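Local coordinates for flagellar brake protein YcgR (Klebsiella pneumoniae, PDB 5KEC), which binds the second messenger c-di-GMP and, as its name MrkH implies, probably activates transcription of type 3 fimbriae genes in biofilm formation, at residues B[30-35]-B[65-70]; B[76-81]-B[102-107]. All blocks are in the same frame, centred on the assembly; numbering follows the deposited sequence.

Both contacts lie in the N-terminal, YcgR-like domain and belong to one curled antiparallel sheet. From the N terminus the chain passes through helix 13-25 and enters strand 29-34. It then runs through strands 37-46 and 50-55 and returns as strand 64-71, where contact 1 closes the first loop. A short connection leads into strand 74-87. After strand 94-99 the chain comes back as 104-107 and closes contact 2. The two loops follow in series and neither nest nor cross. Strands 64-71 and 74-87 join them: backbone hydrogen bonds link Ile65 N to Ala80 O (2.8 Å) and Ile76 N to Leu69 O (2.9 Å).

Contact 1. Residues B[30-35]-B[65-70]; sequences IEIFFN and IRFLLH
Glu31 and Leu68 form a hydrogen-bonded pair in an antiparallel part of the curled sheet of the YcgR-like domain. Strands 30-34 and 65-70 run at 163° to each other. Glu31 N donates to Leu68 O at 2.6 Å, and Leu68 N donates back to Glu31 O. Phe33 N adds a single bond to Arg66 O. Where the strands part, a water donates to Phe33 O and accepts from Arg66 N.

The apolar contacts gather on the face of Ile30, Ile32, Phe67 and Leu69. Ile30 CD1 lies 3.6 Å from Phe67 CD1, while Ile30 CB meets Leu69 CD2. Ile32 CG2 touches Phe67 CE1 at 3.8 Å and also reaches Ile65 CG2. Phe98 and Phe51 meet the Phe67 ring edge-to-face.

The polar contact is on the other face. With chi1 at -169° and an extended chain, the Glu31 carboxylate reaches both His70 and Ser38. Glu31 OE2 bonds Ser38 and forms a salt bridge with Arg110. His70 and Arg110 both bind c-di-GMP in the ligand-bound protein. His70 NE2 donates to Glu31 OE1 at 2.8 Å. OE1 lies near the imidazole plane. NE2 meets it on the anti side, out of the carboxylate plane, and the bond is bent (139° at hydrogen).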
loop_
_atom_site.group_PDB
_atom_site.type_symbol
_atom_site.label_atom_id
_atom_site.label_comp_id
_atom_site.label_asym_id
_atom_site.label_seq_id
_atom_site.Cartn_x
_atom_site.Cartn_y
_atom_site.Cartn_z
ATOM N N ILE B 30 3.137 11.867 12.075
ATOM C CA ILE B 30 2.283 10.869 11.449
ATOM C C ILE B 30 2.734 10.696 10.005
ATOM O O ILE B 30 2.930 11.679 9.280
ATOM C CB ILE B 30 0.775 11.231 11.578
ATOM C CG1 ILE B 30 -0.108 10.124 10.990
ATOM C CG2 ILE B 30 0.462 12.592 10.955
ATOM C CD1 ILE B 30 -1.580 10.301 11.313
ATOM N N GLU B 31 2.962 9.450 9.606
ATOM C CA GLU B 31 3.359 9.161 8.234
ATOM C C GLU B 31 2.185 8.607 7.434
ATOM O O GLU B 31 1.555 7.633 7.840
ATOM C CB GLU B 31 4.525 8.177 8.202
ATOM C CG GLU B 31 5.166 8.041 6.832
ATOM C CD GLU B 31 6.536 7.389 6.889
ATOM O OE1 GLU B 31 6.927 6.898 7.970
ATOM O OE2 GLU B 31 7.228 7.376 5.848
ATOM N N ILE B 32 1.902 9.236 6.298
ATOM C CA ILE B 32 0.785 8.852 5.442
ATOM C C ILE B 32 1.315 8.270 4.142
ATOM O O ILE B 32 2.067 8.936 3.426
ATOM C CB ILE B 32 -0.073 10.080 5.089
ATOM C CG1 ILE B 32 -0.248 10.979 6.317
ATOM C CG2 ILE B 32 -1.408 9.653 4.487
ATOM C CD1 ILE B 32 -0.974 12.286 6.027
ATOM N N PHE B 33 0.930 7.033 3.839
ATOM C CA PHE B 33 1.357 6.382 2.605
ATOM C C PHE B 33 0.218 6.338 1.597
ATOM O O PHE B 33 -0.909 5.993 1.939
ATOM C CB PHE B 33 1.812 4.943 2.870
ATOM C CG PHE B 33 2.968 4.830 3.812
ATOM C CD1 PHE B 33 4.267 4.986 3.358
ATOM C CD2 PHE B 33 2.759 4.550 5.154
ATOM C CE1 PHE B 33 5.336 4.874 4.228
ATOM C CE2 PHE B 33 3.830 4.438 6.027
ATOM C CZ PHE B 33 5.117 4.601 5.562
ATOM N N PHE B 34 0.514 6.697 0.355
ATOM C CA PHE B 34 -0.405 6.428 -0.746
ATOM C C PHE B 34 0.371 6.240 -2.034
ATOM O O PHE B 34 1.186 7.086 -2.405
ATOM C CB PHE B 34 -1.468 7.523 -0.893
ATOM C CG PHE B 34 -0.946 8.914 -0.687
ATOM C CD1 PHE B 34 -0.621 9.714 -1.767
ATOM C CD2 PHE B 34 -0.790 9.426 0.586
ATOM C CE1 PHE B 34 -0.145 10.991 -1.579
ATOM C CE2 PHE B 34 -0.315 10.704 0.780
ATOM C CZ PHE B 34 0.008 11.487 -0.306
ATOM N N ASN B 35 0.131 5.113 -2.695
ATOM C CA ASN B 35 0.799 4.806 -3.949
ATOM C C ASN B 35 2.322 4.807 -3.806
ATOM O O ASN B 35 2.896 3.945 -3.145
ATOM C CB ASN B 35 0.356 5.799 -5.027
ATOM C CG ASN B 35 -1.159 5.920 -5.123
ATOM O OD1 ASN B 35 -1.883 4.942 -4.932
ATOM N ND2 ASN B 35 -1.642 7.125 -5.417
ATOM N N ILE B 65 -6.409 4.213 3.767
ATOM C CA ILE B 65 -5.048 4.724 3.655
ATOM C C ILE B 65 -4.173 4.202 4.796
ATOM O O ILE B 65 -4.618 4.117 5.940
ATOM C CB ILE B 65 -5.036 6.270 3.651
ATOM C CG1 ILE B 65 -6.035 6.810 2.623
ATOM C CG2 ILE B 65 -3.645 6.801 3.366
ATOM C CD1 ILE B 65 -5.775 6.329 1.211
ATOM N N ARG B 66 -2.932 3.848 4.482
ATOM C CA ARG B 66 -1.991 3.376 5.494
ATOM C C ARG B 66 -1.336 4.530 6.257
ATOM O O ARG B 66 -0.835 5.485 5.656
ATOM C CB ARG B 66 -0.916 2.489 4.856
ATOM C CG ARG B 66 -1.176 0.998 5.002
ATOM C CD ARG B 66 -0.721 0.484 6.363
ATOM N NE ARG B 66 0.556 -0.220 6.275
ATOM C CZ ARG B 66 0.679 -1.476 5.860
ATOM N NH1 ARG B 66 -0.398 -2.157 5.493
ATOM N NH2 ARG B 66 1.874 -2.050 5.807
ATOM N N PHE B 67 -1.346 4.432 7.585
ATOM C CA PHE B 67 -0.702 5.425 8.433
ATOM C C PHE B 67 0.311 4.790 9.370
ATOM O O PHE B 67 0.220 3.602 9.701
ATOM C CB PHE B 67 -1.729 6.162 9.289
ATOM C CG PHE B 67 -2.684 7.006 8.506
ATOM C CD1 PHE B 67 -2.490 8.373 8.397
ATOM C CD2 PHE B 67 -3.789 6.437 7.891
ATOM C CE1 PHE B 67 -3.380 9.155 7.678
ATOM C CE2 PHE B 67 -4.668 7.214 7.179
ATOM C CZ PHE B 67 -4.460 8.573 7.071
ATOM N N LEU B 68 1.260 5.612 9.810
ATOM C CA LEU B 68 2.204 5.237 10.840
ATOM C C LEU B 68 2.374 6.425 11.784
ATOM O O LEU B 68 2.818 7.497 11.375
ATOM C CB LEU B 68 3.539 4.864 10.203
ATOM C CG LEU B 68 4.390 3.776 10.849
ATOM C CD1 LEU B 68 3.576 2.512 11.062
ATOM C CD2 LEU B 68 5.600 3.491 9.974
ATOM N N LEU B 69 1.991 6.246 13.041
ATOM C CA LEU B 69 2.280 7.237 14.065
ATOM C C LEU B 69 3.592 6.869 14.722
ATOM O O LEU B 69 3.708 5.801 15.325
ATOM C CB LEU B 69 1.172 7.283 15.114
ATOM C CG LEU B 69 -0.014 8.190 14.801
ATOM C CD1 LEU B 69 -1.144 7.911 15.779
ATOM C CD2 LEU B 69 0.408 9.661 14.850
ATOM N N HIS B 70 4.584 7.745 14.590
ATOM C CA HIS B 70 5.909 7.466 15.121
ATOM C C HIS B 70 5.988 7.874 16.589
ATOM O O HIS B 70 6.658 8.845 16.938
ATOM C CB HIS B 70 6.986 8.171 14.289
ATOM C CG HIS B 70 7.027 7.728 12.859
ATOM N ND1 HIS B 70 7.867 6.727 12.413
ATOM C CD2 HIS B 70 6.333 8.144 11.773
ATOM C CE1 HIS B 70 7.687 6.548 11.118
ATOM N NE2 HIS B 70 6.762 7.395 10.703
HETATM O O HOH W 1 -2.036 3.610 1.584
#

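Contact 2. Residues B[76-81]-B[102-107]; sequences IEFNAA and ECLQVV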
loop_
_atom_site.group_PDB
_atom_site.type_symbol
_atom_site.label_atom_id
_atom_site.label_comp_id
_atom_site.label_asym_id
_atom_site.label_seq_id
_atom_site.Cartn_x
_atom_site.Cartn_y
_atom_site.Cartn_z
ATOM N N ILE B 76 2.907 3.070 15.645
ATOM C CA ILE B 76 1.520 2.629 15.694
ATOM C C ILE B 76 0.957 2.625 14.284
ATOM O O ILE B 76 0.717 3.685 13.701
ATOM C CB ILE B 76 0.660 3.558 16.571
ATOM C CG1 ILE B 76 1.352 3.820 17.911
ATOM C CG2 ILE B 76 -0.727 2.966 16.768
ATOM C CD1 ILE B 76 0.652 4.852 18.764
ATOM N N GLU B 77 0.757 1.437 13.724
ATOM C CA GLU B 77 0.228 1.361 12.372
ATOM C C GLU B 77 -1.270 1.067 12.329
ATOM O O GLU B 77 -1.816 0.350 13.174
ATOM C CB GLU B 77 1.016 0.367 11.515
ATOM C CG GLU B 77 0.850 -1.088 11.882
ATOM C CD GLU B 77 1.703 -1.983 11.002
ATOM O OE1 GLU B 77 2.939 -1.984 11.182
ATOM O OE2 GLU B 77 1.141 -2.669 10.122
ATOM N N PHE B 78 -1.929 1.646 11.338
ATOM C CA PHE B 78 -3.360 1.493 11.189
ATOM C C PHE B 78 -3.769 1.945 9.798
ATOM O O PHE B 78 -2.978 2.548 9.075
ATOM C CB PHE B 78 -4.098 2.308 12.254
ATOM C CG PHE B 78 -3.814 3.778 12.197
ATOM C CD1 PHE B 78 -4.680 4.639 11.545
ATOM C CD2 PHE B 78 -2.671 4.302 12.792
ATOM C CE1 PHE B 78 -4.420 6.001 11.493
ATOM C CE2 PHE B 78 -2.406 5.661 12.745
ATOM C CZ PHE B 78 -3.285 6.510 12.096
ATOM N N ASN B 79 -5.004 1.635 9.425
ATOM C CA ASN B 79 -5.565 2.100 8.172
ATOM C C ASN B 79 -6.776 2.941 8.497
ATOM O O ASN B 79 -7.419 2.727 9.520
ATOM C CB ASN B 79 -5.963 0.919 7.289
ATOM C CG ASN B 79 -4.773 0.084 6.867
ATOM O OD1 ASN B 79 -4.155 0.341 5.833
ATOM N ND2 ASN B 79 -4.441 -0.924 7.667
ATOM N N ALA B 80 -7.085 3.905 7.641
ATOM C CA ALA B 80 -8.242 4.751 7.862
ATOM C C ALA B 80 -8.732 5.326 6.550
ATOM O O ALA B 80 -7.944 5.664 5.666
ATOM C CB ALA B 80 -7.922 5.868 8.859
ATOM N N ALA B 81 -10.046 5.427 6.424
ATOM C CA ALA B 81 -10.649 5.960 5.217
ATOM C C ALA B 81 -10.940 7.446 5.384
ATOM O O ALA B 81 -11.260 7.915 6.477
ATOM C CB ALA B 81 -11.930 5.197 4.880
ATOM N N GLU B 102 -10.255 1.472 13.830
ATOM C CA GLU B 102 -10.955 0.619 14.777
ATOM C C GLU B 102 -9.981 -0.425 15.284
ATOM O O GLU B 102 -10.294 -1.210 16.170
ATOM C CB GLU B 102 -12.163 -0.035 14.108
ATOM C CG GLU B 102 -13.232 0.959 13.683
ATOM C CD GLU B 102 -14.239 0.363 12.718
ATOM O OE1 GLU B 102 -13.822 -0.386 11.809
ATOM O OE2 GLU B 102 -15.447 0.644 12.870
ATOM N N CYS B 103 -8.788 -0.422 14.708
ATOM C CA CYS B 103 -7.727 -1.304 15.158
ATOM C C CYS B 103 -6.366 -0.632 15.008
ATOM O O CYS B 103 -6.070 -0.021 13.981
ATOM C CB CYS B 103 -7.755 -2.623 14.385
ATOM S SG CYS B 103 -6.899 -3.975 15.222
ATOM N N LEU B 104 -5.551 -0.739 16.050
ATOM C CA LEU B 104 -4.193 -0.231 16.027
ATOM C C LEU B 104 -3.251 -1.381 16.308
ATOM O O LEU B 104 -3.551 -2.251 17.127
ATOM C CB LEU B 104 -3.987 0.837 17.104
ATOM C CG LEU B 104 -4.784 2.136 17.006
ATOM C CD1 LEU B 104 -4.517 2.998 18.226
ATOM C CD2 LEU B 104 -4.418 2.873 15.734
ATOM N N GLN B 105 -2.113 -1.383 15.628
ATOM C CA GLN B 105 -1.062 -2.338 15.938
ATOM C C GLN B 105 0.255 -1.622 16.217
ATOM O O GLN B 105 0.794 -0.924 15.360
ATOM C CB GLN B 105 -0.901 -3.362 14.818
ATOM C CG GLN B 105 0.240 -4.332 15.047
ATOM C CD GLN B 105 0.189 -5.513 14.106
ATOM O OE1 GLN B 105 -0.871 -6.100 13.891
ATOM N NE2 GLN B 105 1.332 -5.866 13.531
ATOM N N VAL B 106 0.761 -1.789 17.432
ATOM C CA VAL B 106 2.029 -1.198 17.806
ATOM C C VAL B 106 3.154 -2.109 17.351
ATOM O O VAL B 106 3.294 -3.233 17.835
ATOM C CB VAL B 106 2.127 -0.980 19.320
ATOM C CG1 VAL B 106 3.453 -0.321 19.673
ATOM C CG2 VAL B 106 0.964 -0.134 19.803
ATOM N N VAL B 107 3.941 -1.623 16.402
ATOM C CA VAL B 107 5.073 -2.369 15.885
ATOM C C VAL B 107 6.358 -1.601 16.160
ATOM O O VAL B 107 6.356 -0.374 16.255
ATOM C CB VAL B 107 4.940 -2.611 14.375
ATOM C CG1 VAL B 107 3.831 -3.609 14.097
ATOM C CG2 VAL B 107 4.676 -1.296 13.651
HETATM O O HOH W 2 -6.509 -0.073 11.312
HETATM O O HOH W 3 -9.209 0.350 11.169
#
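Leu104 and Phe78 lie side by side and point the same way. Leu104 CD2 is the atom that does the touching. It sits 3.5 Å from Phe78 CB and also lies near ring atoms CG and CD2, in an oblique position. From CA, the CB of Phe78 points toward strand 104-107. CG sits between the backbone N and the carbonyl carbon (chi1 60°), and the ring leads away from that strand. That ring lies nearly parallel to the ring of Phe67 and meets Phe20 edge-to-face.

Ile76 crosses Leu104 at a slant. Its CG2 branch lies 3.8 Å from Leu104 CD2. Leu104 CD2 thus touches both Ile76 and Phe78. Ile76 CG1 faces Val106 CG2 more loosely, at 4.4 Å.

Glu77 and Gln105 run alongside each other on the other face, with carboxylate and amide planes 19° apart. Glu77 CG comes within 4.1 Å of Gln105 CB. Beyond them, Glu77 crosses Val107 at about a right angle, and OE1 packs against its two methyl groups. Glu77 OE2 forms a salt bridge with Arg111, which binds c-di-GMP in the ligand-bound protein.

The backbones of Glu77 and Gln105 make an antiparallel hydrogen-bonded pair. Glu77 N donates to Gln105 O at 2.9 Å, and Gln105 N returns a bond to Glu77 O at 3.0 Å. Further along the strands diverge, and a water accepts from Asn79 N and donates to Cys103 O.

Strand 76-81 is flanked by strand 64-71 along its other edge. Leu104 bonds through its backbone to Lys10 of strand 9-10, and helix 13-25 packs on Leu104 with Ile16, Ile19 and Phe20 and on Ile76 with Ile19.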